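Long-range contact in dimethylsulfoniopropionate lyase (Roseovarius nubinhibens, PDB 4B29), which probably cleaves dimethylsulfoniopropionate to release dimethyl sulfide, as a metal-binding lyase of the cupin family: residues R60-L71 and L89-H100. Residues are numbered along the deposited sequence; the frame is centred on the assembly and turned at random.
Sequences RPAHALPVIDHL and LVAAAPHVEWRH. With NI (nickel (II) ion), chain K; PO4 (phosphate ion), chain E.
H63 and E97 form a single beta bridge, in which H63 N donates almost straight to V96 O (2.9 Å, 172°) and W98 N returns a bond to a lone pair of H63 O. The imidazole of H63 continues the pairing: with CG anti to the backbone N (chi1 176°), ND1 donates to W98 O at 2.9 Å, which fixes the ring while NE2 binds a nickel ion. W98, broad and mostly apolar, suits the centre. V67 CG1 lies over one indole face and V96 CG2 over the opposite one; I68 CG1 and L71 CD2 approach obliquely. The indole NE1 of W98 is satisfied in the ring plane by A93 O (2.9 Å). The small A93 lets L71 CD2 come within 3.7 Å of A93 CB. In the conformers given, L65 CD1 makes a CH-pi contact over the centre of the H100 ring, whose NE2 bonds to L112 O, and R99 grips E97 OE2 side-on through NE and NH2; R60 NH1 adds a long salt bridge to acidic E97 OE1 (3.6 Å). The bridge joins the loops flanking helices 67-73 and 83-92, and the apolar cluster holds the helix ends together against strands 115-122 and 133-139 of the cupin fold.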
loop_
_atom_site.group_PDB
_atom_site.type_symbol
_atom_site.label_atom_id
_atom_site.label_comp_id
_atom_site.label_asym_id
_atom_site.label_seq_id
_atom_site.Cartn_x
_atom_site.Cartn_y
_atom_site.Cartn_z
ATOM N N ARG A 60 -5.635 2.603 17.182
ATOM C CA ARG A 60 -5.355 3.867 16.540
ATOM C C ARG A 60 -6.676 4.359 15.911
ATOM O O ARG A 60 -7.316 3.566 15.224
ATOM C CB ARG A 60 -4.306 3.607 15.431
ATOM C CG ARG A 60 -3.924 4.917 14.723
ATOM C CD ARG A 60 -2.850 4.717 13.648
ATOM N NE ARG A 60 -1.788 4.025 14.338
ATOM C CZ ARG A 60 -0.772 4.621 14.953
ATOM N NH1 ARG A 60 -0.604 5.933 14.853
ATOM N NH2 ARG A 60 0.100 3.851 15.635
ATOM N N PRO A 61 -7.026 5.627 16.067
ATOM C CA PRO A 61 -8.336 6.060 15.526
ATOM C C PRO A 61 -8.314 6.274 14.017
ATOM O O PRO A 61 -7.246 6.498 13.426
ATOM C CB PRO A 61 -8.582 7.428 16.199
ATOM C CG PRO A 61 -7.322 7.932 16.640
ATOM C CD PRO A 61 -6.367 6.692 16.844
ATOM N N ALA A 62 -9.504 6.235 13.444
ATOM C CA ALA A 62 -9.695 6.487 12.013
ATOM C C ALA A 62 -9.344 7.920 11.707
ATOM O O ALA A 62 -9.478 8.826 12.553
ATOM C CB ALA A 62 -11.139 6.214 11.636
ATOM N N HIS A 63 -8.897 8.159 10.488
ATOM C CA HIS A 63 -8.708 9.508 10.013
ATOM C C HIS A 63 -9.140 9.494 8.558
ATOM O O HIS A 63 -8.513 8.833 7.728
ATOM C CB HIS A 63 -7.263 9.988 10.157
ATOM C CG HIS A 63 -7.037 11.350 9.585
ATOM N ND1 HIS A 63 -6.423 11.561 8.364
ATOM C CD2 HIS A 63 -7.395 12.578 10.042
ATOM C CE1 HIS A 63 -6.391 12.856 8.108
ATOM N NE2 HIS A 63 -6.979 13.492 9.103
ATOM N N ALA A 64 -10.246 10.193 8.269
ATOM C CA ALA A 64 -10.821 10.198 6.906
ATOM C C ALA A 64 -10.070 11.140 5.975
ATOM O O ALA A 64 -9.638 12.229 6.376
ATOM C CB ALA A 64 -12.305 10.621 7.002
ATOM N N LEU A 65 -9.888 10.713 4.722
ATOM C CA LEU A 65 -9.415 11.607 3.646
ATOM C C LEU A 65 -10.329 11.360 2.439
ATOM O O LEU A 65 -11.021 10.342 2.400
ATOM C CB LEU A 65 -7.928 11.363 3.293
ATOM C CG LEU A 65 -6.912 11.884 4.325
ATOM C CD1 LEU A 65 -5.518 11.462 3.855
ATOM C CD2 LEU A 65 -7.004 13.430 4.503
ATOM N N PRO A 66 -10.337 12.296 1.476
ATOM C CA PRO A 66 -11.256 12.191 0.342
ATOM C C PRO A 66 -11.115 10.892 -0.460
ATOM O O PRO A 66 -12.080 10.427 -1.106
ATOM C CB PRO A 66 -10.862 13.386 -0.519
ATOM C CG PRO A 66 -10.362 14.399 0.404
ATOM C CD PRO A 66 -9.621 13.581 1.479
ATOM N N VAL A 67 -9.925 10.265 -0.399
ATOM C CA VAL A 67 -9.727 9.020 -1.110
ATOM C C VAL A 67 -10.750 7.934 -0.779
ATOM O O VAL A 67 -11.046 7.083 -1.610
ATOM C CB VAL A 67 -8.276 8.492 -0.878
ATOM C CG1 VAL A 67 -8.103 8.110 0.591
ATOM C CG2 VAL A 67 -7.985 7.307 -1.814
ATOM N N ILE A 68 -11.309 7.935 0.439
ATOM C CA ILE A 68 -12.229 6.879 0.809
ATOM C C ILE A 68 -13.359 6.648 -0.228
ATOM O O ILE A 68 -13.680 5.521 -0.599
ATOM C CB ILE A 68 -12.862 7.144 2.194
ATOM C CG1 ILE A 68 -11.780 7.027 3.281
ATOM C CG2 ILE A 68 -13.996 6.118 2.476
ATOM C CD1 ILE A 68 -12.254 7.550 4.645
ATOM N N ASP A 69 -13.978 7.737 -0.665
ATOM C CA ASP A 69 -15.117 7.582 -1.564
ATOM C C ASP A 69 -14.685 7.048 -2.936
ATOM O O ASP A 69 -15.409 6.270 -3.546
ATOM C CB ASP A 69 -15.866 8.913 -1.668
ATOM C CG ASP A 69 -16.641 9.240 -0.375
ATOM O OD1 ASP A 69 -16.920 8.322 0.474
ATOM O OD2 ASP A 69 -16.971 10.437 -0.220
ATOM N N HIS A 70 -13.481 7.423 -3.365
ATOM C CA HIS A 70 -12.941 6.924 -4.656
ATOM C C HIS A 70 -12.631 5.462 -4.571
ATOM O O HIS A 70 -13.033 4.671 -5.412
ATOM C CB HIS A 70 -11.724 7.744 -5.062
ATOM C CG HIS A 70 -12.040 9.191 -5.289
ATOM N ND1 HIS A 70 -12.676 9.637 -6.429
ATOM C CD2 HIS A 70 -11.828 10.287 -4.521
ATOM C CE1 HIS A 70 -12.828 10.951 -6.360
ATOM N NE2 HIS A 70 -12.331 11.372 -5.209
ATOM N N LEU A 71 -11.933 5.054 -3.500
ATOM C CA LEU A 71 -11.660 3.661 -3.306
ATOM C C LEU A 71 -12.934 2.830 -3.232
ATOM O O LEU A 71 -13.002 1.737 -3.773
ATOM C CB LEU A 71 -10.817 3.475 -2.010
ATOM C CG LEU A 71 -10.814 2.078 -1.360
ATOM C CD1 LEU A 71 -10.145 1.019 -2.283
ATOM C CD2 LEU A 71 -10.029 2.090 -0.010
ATOM N N LEU A 89 -10.272 -4.472 2.357
ATOM C CA LEU A 89 -9.710 -3.154 2.365
ATOM C C LEU A 89 -10.808 -2.117 2.201
ATOM O O LEU A 89 -10.791 -1.085 2.855
ATOM C CB LEU A 89 -8.651 -3.004 1.248
ATOM C CG LEU A 89 -7.351 -3.721 1.657
ATOM C CD1 LEU A 89 -6.430 -3.954 0.398
ATOM C CD2 LEU A 89 -6.585 -2.822 2.670
ATOM N N VAL A 90 -11.748 -2.387 1.286
ATOM C CA VAL A 90 -12.862 -1.442 1.089
ATOM C C VAL A 90 -13.677 -1.334 2.422
ATOM O O VAL A 90 -14.002 -0.218 2.835
ATOM C CB VAL A 90 -13.741 -1.861 -0.107
ATOM C CG1 VAL A 90 -15.021 -1.004 -0.146
ATOM C CG2 VAL A 90 -12.951 -1.646 -1.426
ATOM N N ALA A 91 -13.919 -2.458 3.079
ATOM C CA ALA A 91 -14.700 -2.467 4.343
ATOM C C ALA A 91 -13.940 -1.761 5.472
ATOM O O ALA A 91 -14.567 -1.151 6.361
ATOM C CB ALA A 91 -15.067 -3.887 4.753
ATOM N N ALA A 92 -12.602 -1.823 5.436
ATOM C CA ALA A 92 -11.757 -1.121 6.415
ATOM C C ALA A 92 -11.623 0.357 6.194
ATOM O O ALA A 92 -11.197 1.084 7.075
ATOM C CB ALA A 92 -10.316 -1.760 6.428
ATOM N N ALA A 93 -11.919 0.831 4.980
ATOM C CA ALA A 93 -11.592 2.202 4.630
ATOM C C ALA A 93 -12.112 3.279 5.594
ATOM O O ALA A 93 -11.414 4.240 5.837
ATOM C CB ALA A 93 -11.977 2.519 3.157
ATOM N N PRO A 94 -13.350 3.128 6.119
ATOM C CA PRO A 94 -13.847 4.172 7.050
ATOM C C PRO A 94 -13.264 4.094 8.451
ATOM O O PRO A 94 -13.630 4.898 9.317
ATOM C CB PRO A 94 -15.368 3.869 7.161
ATOM C CG PRO A 94 -15.690 2.946 6.037
ATOM C CD PRO A 94 -14.402 2.166 5.737
ATOM N N HIS A 95 -12.344 3.157 8.660
ATOM C CA HIS A 95 -11.832 2.848 10.014
ATOM C C HIS A 95 -10.339 3.038 10.125
ATOM O O HIS A 95 -9.802 2.940 11.235
ATOM C CB HIS A 95 -12.146 1.409 10.358
ATOM C CG HIS A 95 -13.611 1.119 10.369
ATOM N ND1 HIS A 95 -14.472 1.723 11.270
ATOM C CD2 HIS A 95 -14.371 0.325 9.584
ATOM C CE1 HIS A 95 -15.707 1.304 11.033
ATOM N NE2 HIS A 95 -15.673 0.445 10.025
ATOM N N VAL A 96 -9.664 3.296 9.009
ATOM C CA VAL A 96 -8.201 3.421 9.069
ATOM C C VAL A 96 -7.741 4.841 9.166
ATOM O O VAL A 96 -8.486 5.798 8.865
ATOM C CB VAL A 96 -7.495 2.722 7.865
ATOM C CG1 VAL A 96 -7.815 1.223 7.828
ATOM C CG2 VAL A 96 -7.875 3.402 6.549
ATOM N N GLU A 97 -6.475 5.018 9.564
ATOM C CA GLU A 97 -5.855 6.311 9.611
ATOM C C GLU A 97 -5.184 6.637 8.262
ATOM O O GLU A 97 -4.021 6.270 8.010
ATOM C CB GLU A 97 -4.821 6.374 10.781
ATOM C CG GLU A 97 -4.127 7.714 10.793
ATOM C CD GLU A 97 -2.959 7.708 11.762
ATOM O OE1 GLU A 97 -3.216 7.655 12.983
ATOM O OE2 GLU A 97 -1.805 7.745 11.301
ATOM N N TRP A 98 -5.909 7.341 7.382
ATOM C CA TRP A 98 -5.375 7.708 6.066
ATOM C C TRP A 98 -4.382 8.827 6.194
ATOM O O TRP A 98 -4.572 9.775 7.008
ATOM C CB TRP A 98 -6.513 8.121 5.092
ATOM C CG TRP A 98 -7.357 7.010 4.718
ATOM C CD1 TRP A 98 -8.570 6.664 5.267
ATOM C CD2 TRP A 98 -7.091 6.055 3.685
ATOM N NE1 TRP A 98 -9.049 5.521 4.650
ATOM C CE2 TRP A 98 -8.161 5.153 3.662
ATOM C CE3 TRP A 98 -6.000 5.863 2.791
ATOM C CZ2 TRP A 98 -8.206 4.048 2.787
ATOM C CZ3 TRP A 98 -6.051 4.787 1.884
ATOM C CH2 TRP A 98 -7.134 3.894 1.883
ATOM N N ARG A 99 -3.349 8.715 5.342
ATOM C CA ARG A 99 -2.221 9.635 5.245
ATOM C C ARG A 99 -1.958 10.060 3.791
ATOM O O ARG A 99 -2.319 9.350 2.832
ATOM C CB ARG A 99 -0.948 8.959 5.816
ATOM C CG ARG A 99 -1.170 8.350 7.208
ATOM C CD ARG A 99 0.053 7.593 7.730
ATOM N NE ARG A 99 -0.127 7.170 9.126
ATOM C CZ ARG A 99 0.662 6.296 9.756
ATOM N NH1 ARG A 99 1.721 5.800 9.146
ATOM N NH2 ARG A 99 0.423 5.963 11.028
ATOM N N HIS A 100 -1.310 11.218 3.636
ATOM C CA HIS A 100 -0.993 11.776 2.315
ATOM C C HIS A 100 0.505 11.892 2.076
ATOM O O HIS A 100 1.001 11.574 0.988
ATOM C CB HIS A 100 -1.521 13.208 2.221
ATOM C CG HIS A 100 -2.844 13.325 1.553
ATOM N ND1 HIS A 100 -3.710 14.359 1.824
ATOM C CD2 HIS A 100 -3.430 12.565 0.604
ATOM C CE1 HIS A 100 -4.793 14.210 1.082
ATOM N NE2 HIS A 100 -4.648 13.125 0.342
HETATM NI NI NI K . -7.207 15.487 9.308
HETATM P P PO4 E . -11.909 7.197 -9.034
HETATM O O1 PO4 E . -13.183 7.553 -8.233
HETATM O O2 PO4 E . -11.022 6.217 -8.285
HETATM O O3 PO4 E . -12.328 6.407 -10.249
HETATM O O4 PO4 E . -11.069 8.425 -9.359
HETATM O O HOH W 1 -5.407 8.139 14.093
HETATM O O HOH W 2 -7.323 11.648 -0.117
HETATM O O HOH W 3 -6.372 16.145 7.178
HETATM O O HOH W 4 -6.968 17.535 10.137
#